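Local coordinates for protein transcriptional regulator, LacI family (Arthrobacter sp., PDB 4RKQ) that probably represses transcription as a LacI-type regulator whose periplasmic-binding-protein-like core senses a sugar or related small ligand, at residues N109-Y112 against Q113-A116; A183-L186 against R187-E191; A197-D200 against L201-A204. All blocks are in the same frame, centred on the assembly; numbering follows the deposited sequence.

Interaction 1 of 3, residues N109-Y112 against Q113-A116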
# COMPACT_ATOMS: atom_id res chain seq x y z
N ASN A 109 10.91 -18.33 -6.43
CA ASN A 109 10.96 -18.73 -5.00
C ASN A 109 12.11 -17.93 -4.38
O ASN A 109 12.93 -17.31 -5.08
CB ASN A 109 11.17 -20.23 -4.81
CG ASN A 109 9.85 -21.03 -4.73
OD1 ASN A 109 8.76 -20.52 -4.93
ND2 ASN A 109 9.96 -22.32 -4.47
N PHE A 110 12.16 -17.91 -3.06
CA PHE A 110 13.20 -17.11 -2.36
C PHE A 110 13.95 -18.09 -1.46
O PHE A 110 13.37 -19.05 -1.00
CB PHE A 110 12.56 -16.02 -1.55
CG PHE A 110 11.70 -15.12 -2.39
CD1 PHE A 110 10.38 -15.46 -2.64
CD2 PHE A 110 12.24 -14.00 -2.99
CE1 PHE A 110 9.60 -14.68 -3.47
CE2 PHE A 110 11.46 -13.20 -3.78
CZ PHE A 110 10.14 -13.54 -4.03
N ASP A 111 15.25 -17.85 -1.29
CA ASP A 111 16.10 -18.72 -0.47
C ASP A 111 15.97 -18.35 0.99
O ASP A 111 16.69 -17.48 1.49
CB ASP A 111 17.53 -18.51 -0.92
CG ASP A 111 18.50 -19.47 -0.26
OD1 ASP A 111 18.19 -20.13 0.76
OD2 ASP A 111 19.60 -19.53 -0.79
N TYR A 112 15.05 -18.99 1.69
CA TYR A 112 14.85 -18.63 3.08
C TYR A 112 15.93 -19.17 4.03
O TYR A 112 16.10 -18.63 5.12
CB TYR A 112 13.48 -19.00 3.59
CG TYR A 112 12.38 -18.25 2.91
CD1 TYR A 112 12.23 -16.89 3.10
CD2 TYR A 112 11.47 -18.91 2.08
CE1 TYR A 112 11.20 -16.19 2.48
CE2 TYR A 112 10.44 -18.21 1.45
CZ TYR A 112 10.33 -16.84 1.64
OH TYR A 112 9.29 -16.13 1.06
N GLN A 113 16.66 -20.19 3.64
CA GLN A 113 17.81 -20.61 4.46
C GLN A 113 18.88 -19.55 4.46
O GLN A 113 19.49 -19.26 5.49
CB GLN A 113 18.38 -21.91 3.96
CG GLN A 113 17.40 -23.02 4.23
CD GLN A 113 18.00 -24.37 4.05
OE1 GLN A 113 19.22 -24.53 4.02
NE2 GLN A 113 17.14 -25.37 3.95
N HIS A 114 19.12 -18.97 3.30
CA HIS A 114 20.04 -17.89 3.21
C HIS A 114 19.60 -16.64 4.00
O HIS A 114 20.41 -16.02 4.70
CB HIS A 114 20.25 -17.53 1.77
CG HIS A 114 20.94 -16.23 1.59
ND1 HIS A 114 22.31 -16.13 1.56
CD2 HIS A 114 20.46 -14.97 1.49
CE1 HIS A 114 22.64 -14.86 1.39
NE2 HIS A 114 21.54 -14.14 1.36
N ALA A 115 18.33 -16.27 3.88
CA ALA A 115 17.81 -15.12 4.61
C ALA A 115 17.95 -15.32 6.11
O ALA A 115 18.29 -14.38 6.84
CB ALA A 115 16.33 -14.88 4.26
N ALA A 116 17.62 -16.52 6.57
CA ALA A 116 17.65 -16.86 7.99
C ALA A 116 19.07 -16.76 8.51
O ALA A 116 19.30 -16.22 9.60
CB ALA A 116 17.09 -18.27 8.21
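The carboxylate of Asp111 lies against the first turn of helix 112-125 and overlaps the CB of His114, its CG 3.3 Å from that CB. The two side chains cross at about a right angle, with the carboxylate and imidazole planes 48° apart. Asp111 is the N-cap residue: its CG stands anti to the backbone N (chi1 -173°), a torsion that swings OD1 toward the first amides of the helix. His114 N donates to Asp111 OD1 over 2.9 Å, nearly straight at the hydrogen, but it arrives from well above the carboxylate plane. Gln113 N lies 3.3 Å from the same OD1. Asp111 OD2 turns to Lys277 of strand 273-281 in a salt bridge, so one carboxylate serves both a helix start and the neighbouring strand. The backbone takes up the helical pattern at once, Ala115 N bonding to Asp111 O at 3.1 Å and Ala116 N to Tyr112 O at 3.0 Å. Tyr112 touches Gln113 N with its CB, while its ring leads away to pack on Val150, Arg151 and Ala154 of helix 150-161 and its OH bonds to Asp98. The turn carries the chain from strand 106-110 of one half of the regulator core into the first helix of the other, one of the crossovers of the two-lobed type I periplasmic-binding-protein fold. A negative group at this helix start probably interacts favourably with the positive end of the helix dipole, and Lys277 probably helps to balance its charge on the strand side.

Interaction 2 of 3, residues A183-L186 against R187-E191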
# COMPACT_ATOMS: atom_id res chain seq x y z
N ALA A 183 3.38 -7.56 22.64
CA ALA A 183 3.17 -6.96 23.97
C ALA A 183 2.95 -8.01 25.05
O ALA A 183 3.52 -7.91 26.15
CB ALA A 183 1.99 -5.97 23.93
N ALA A 184 2.15 -9.03 24.73
CA ALA A 184 1.84 -10.11 25.69
C ALA A 184 3.09 -10.88 26.03
O ALA A 184 3.37 -11.15 27.19
CB ALA A 184 0.79 -11.06 25.12
N PHE A 185 3.84 -11.22 25.00
CA PHE A 185 5.11 -11.92 25.15
C PHE A 185 6.15 -11.14 25.95
O PHE A 185 6.83 -11.73 26.78
CB PHE A 185 5.68 -12.22 23.77
CG PHE A 185 6.95 -13.00 23.81
CD1 PHE A 185 6.94 -14.36 23.96
CD2 PHE A 185 8.15 -12.36 23.69
CE1 PHE A 185 8.11 -15.07 24.00
CE2 PHE A 185 9.33 -13.05 23.73
CZ PHE A 185 9.31 -14.42 23.86
N LEU A 186 6.32 -9.85 25.66
CA LEU A 186 7.28 -9.00 26.38
C LEU A 186 6.94 -8.81 27.89
O LEU A 186 7.86 -8.69 28.68
CB LEU A 186 7.40 -7.64 25.70
CG LEU A 186 8.07 -7.66 24.32
CD1 LEU A 186 7.77 -6.37 23.58
CD2 LEU A 186 9.57 -7.88 24.42
N ARG A 187 5.66 -8.79 28.26
CA ARG A 187 5.23 -8.87 29.70
C ARG A 187 5.86 -10.08 30.38
O ARG A 187 6.39 -9.99 31.47
CB ARG A 187 3.69 -8.93 29.86
CG ARG A 187 3.06 -7.69 30.49
CD ARG A 187 1.95 -7.09 29.63
NE ARG A 187 0.76 -7.94 29.56
CZ ARG A 187 -0.12 -7.94 28.56
NH1 ARG A 187 -1.16 -8.76 28.62
NH2 ARG A 187 0.01 -7.14 27.50
N GLU A 188 5.79 -11.22 29.71
CA GLU A 188 6.33 -12.46 30.21
C GLU A 188 7.84 -12.60 30.01
O GLU A 188 8.49 -13.22 30.82
CB GLU A 188 5.60 -13.64 29.56
CG GLU A 188 4.21 -13.87 30.14
CD GLU A 188 3.83 -15.34 30.20
OE1 GLU A 188 3.37 -15.80 31.27
OE2 GLU A 188 4.01 -16.05 29.19
N HIS A 189 8.40 -12.03 28.95
CA HIS A 189 9.82 -12.18 28.65
C HIS A 189 10.53 -10.83 28.47
O HIS A 189 10.98 -10.50 27.39
CB HIS A 189 10.02 -13.11 27.44
CG HIS A 189 9.50 -14.50 27.65
ND1 HIS A 189 10.31 -15.54 28.05
CD2 HIS A 189 8.26 -15.02 27.53
CE1 HIS A 189 9.59 -16.65 28.15
NE2 HIS A 189 8.34 -16.35 27.84
N PRO A 190 10.65 -10.07 29.56
CA PRO A 190 11.25 -8.73 29.49
C PRO A 190 12.71 -8.68 29.06
O PRO A 190 13.21 -7.63 28.63
CB PRO A 190 11.09 -8.19 30.92
CG PRO A 190 10.79 -9.38 31.77
CD PRO A 190 10.14 -10.39 30.90
N GLU A 191 13.40 -9.81 29.19
CA GLU A 191 14.79 -9.95 28.78
C GLU A 191 15.00 -9.93 27.25
O GLU A 191 16.13 -9.74 26.76
CB GLU A 191 15.37 -11.24 29.42
CG GLU A 191 14.85 -12.61 28.92
CD GLU A 191 13.52 -13.07 29.55
OE1 GLU A 191 12.77 -12.25 30.10
OE2 GLU A 191 13.21 -14.28 29.48
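His189 lays its imidazole over one face of the Phe185 ring, and its side chain can be followed atom by atom. CB comes first, over the phenyl face in a CH-pi contact, 4.1 Å from the ring centroid and 25° off the normal. CG sits 3.8 Å from Phe185 CZ. CD2 makes the closest approach, 3.5 Å from Phe185 CE1, above the ring but toward its rim, while NE2 passes near the same CE1 at 4.1 Å. The pair is an offset stack, centroids 4.6 Å apart and planes only 15° from parallel. On the other branch ND1 has a weak hydrogen bond to Glu191 OE2, which may help to set the rotation of the imidazole. Phe185 CG is anti to the backbone N (chi1 -177°), which sends the ring outward from the helix, where the imidazole of His189 can lie over it; Ser167 and Ile169 of strand 166-171 also touch it. Phe185 O accepts from His189 N at 2.7 Å, in the carbonyl plane, and lies at the imidazole edge as well. Two residues before His189, Arg187 folds its guanidinium over Ala184 CA, which meets one face off centre. His189 is the first residue to leave helical geometry, and Pro190 N, with no hydrogen to give, lies 3.2 Å from Leu186 O, so the helical bonding pattern cannot continue there. This is a helix C-terminus closed by an i to i+4 aromatic stack and a following proline, ending helix 175-188 before strand 194-197 in an alpha/beta lobe of alternating strands and helices.

Interaction 3 of 3, residues A197-D200 against L201-A204. With EDO (1,2-ethanediol), chain F.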
# COMPACT_ATOMS: atom_id res chain seq x y z
N ALA A 197 10.87 -10.72 12.62
CA ALA A 197 9.47 -10.81 12.28
C ALA A 197 9.31 -11.41 10.91
O ALA A 197 10.11 -11.19 10.02
CB ALA A 197 8.82 -9.45 12.35
N PHE A 198 8.23 -12.16 10.77
CA PHE A 198 7.82 -12.78 9.52
C PHE A 198 7.90 -11.81 8.34
O PHE A 198 8.37 -12.17 7.27
CB PHE A 198 6.38 -13.33 9.70
CG PHE A 198 5.82 -13.91 8.47
CD1 PHE A 198 6.10 -15.21 8.10
CD2 PHE A 198 5.02 -13.13 7.63
CE1 PHE A 198 5.59 -15.74 6.92
CE2 PHE A 198 4.51 -13.67 6.44
CZ PHE A 198 4.79 -14.97 6.08
N ASN A 199 7.39 -10.60 8.52
CA ASN A 199 7.56 -9.59 7.54
C ASN A 199 7.54 -8.20 8.15
O ASN A 199 7.29 -8.04 9.37
CB ASN A 199 6.47 -9.71 6.43
CG ASN A 199 5.05 -9.56 6.95
OD1 ASN A 199 4.82 -9.11 8.06
ND2 ASN A 199 4.09 -9.95 6.12
N ASP A 200 7.76 -7.21 7.29
CA ASP A 200 7.77 -5.78 7.70
C ASP A 200 6.48 -5.26 8.31
O ASP A 200 6.53 -4.48 9.25
CB ASP A 200 8.14 -4.86 6.53
CG ASP A 200 9.61 -4.98 6.10
OD1 ASP A 200 10.38 -5.66 6.78
OD2 ASP A 200 9.97 -4.35 5.05
N LEU A 201 5.32 -5.64 7.78
CA LEU A 201 4.07 -5.22 8.36
C LEU A 201 3.96 -5.69 9.82
O LEU A 201 3.60 -4.91 10.72
CB LEU A 201 2.92 -5.80 7.55
CG LEU A 201 1.54 -5.45 8.08
CD1 LEU A 201 1.36 -3.96 8.08
CD2 LEU A 201 0.44 -6.17 7.29
N MET A 202 4.29 -6.96 10.06
CA MET A 202 4.29 -7.48 11.44
C MET A 202 5.37 -6.75 12.26
O MET A 202 5.15 -6.41 13.40
CB MET A 202 4.43 -9.01 11.46
CG MET A 202 3.21 -9.77 10.87
SD MET A 202 3.31 -11.57 11.01
CE MET A 202 2.68 -11.77 12.66
N ALA A 203 6.53 -6.48 11.66
CA ALA A 203 7.57 -5.75 12.36
C ALA A 203 7.15 -4.36 12.81
O ALA A 203 7.53 -3.92 13.88
CB ALA A 203 8.87 -5.68 11.55
N ALA A 204 6.34 -3.68 12.02
CA ALA A 204 5.84 -2.36 12.42
C ALA A 204 5.04 -2.49 13.69
O ALA A 204 5.08 -1.62 14.56
CB ALA A 204 5.01 -1.74 11.31
C1 EDO F . 4.38 -11.08 2.42
O1 EDO F . 4.63 -9.86 3.14
C2 EDO F . 5.51 -11.40 1.47
O2 EDO F . 6.65 -11.66 2.30
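Asn199 holds CG between its backbone N and carbonyl carbon (chi1 61°), which turns OD1 onto the first turn of helix 200-212, where Met202 N donates to it at 3.0 Å with an N-H...O angle of 166°. Met202 sets its CG anti to its carbonyl carbon (chi1 -67°), 3.3 Å from Asn199 OD1, and the extended next torsion carries SD on to Phe198. There the sulfur is 3.8 Å from Phe198 CB and 5.1 Å from the ring centroid, an oblique Met-aromatic contact. Arg151 meets the same ring in a cation-pi contact. Asn199 is the N-cap, and its backbone O accepts from Ala203 N at 2.9 Å, in the carbonyl plane. Ala197 CB packs against Ala203 CB at 3.9 Å, tying the end of strand 194-197 to the helix. The Asp200 carboxylate bonds outside the turn, to Thr241 OG1 and the backbone N of Ile229. The other end of the Asn199 amide gives ND2 to O1 of a bound ethanediol at 3.0 Å; Asp227, Arg151 and Asn27 also bond this molecule, which probably comes from the crystallisation liquor. An alanine at Asn199 would keep the backbone bond but is likely to leave Met202 N without its cap and the diol without one donor. A single amide thus plays two parts, its oxygen capping the helix and its nitrogen facing a polar site. With the oxygen held by the helix, the N-H is probably kept turned to that site, consistent with a place for polyhydroxyl ligands in this sugar-binding family.

Interactions 1 and 3 are both helix N-caps that follow a strand, but an aspartate answered by a lysine caps the partly buried 109-112/113-116, whereas a neutral asparagine caps the buried 197-200/201-204. Their centres are about 16 Å apart, and Arg151 touches side chains of both. Interaction 2 is the reverse case, a helix end at the surface, marked by an aromatic stack and a following proline, about 27 Å from the chain centre. It belongs to helix 175-188, which also packs on Leu201 and Met202 of interaction 3; their centres are about 18 Å apart. Of the three, interaction 3 alone holds a bound diol and reaches the second subunit, through Ala204.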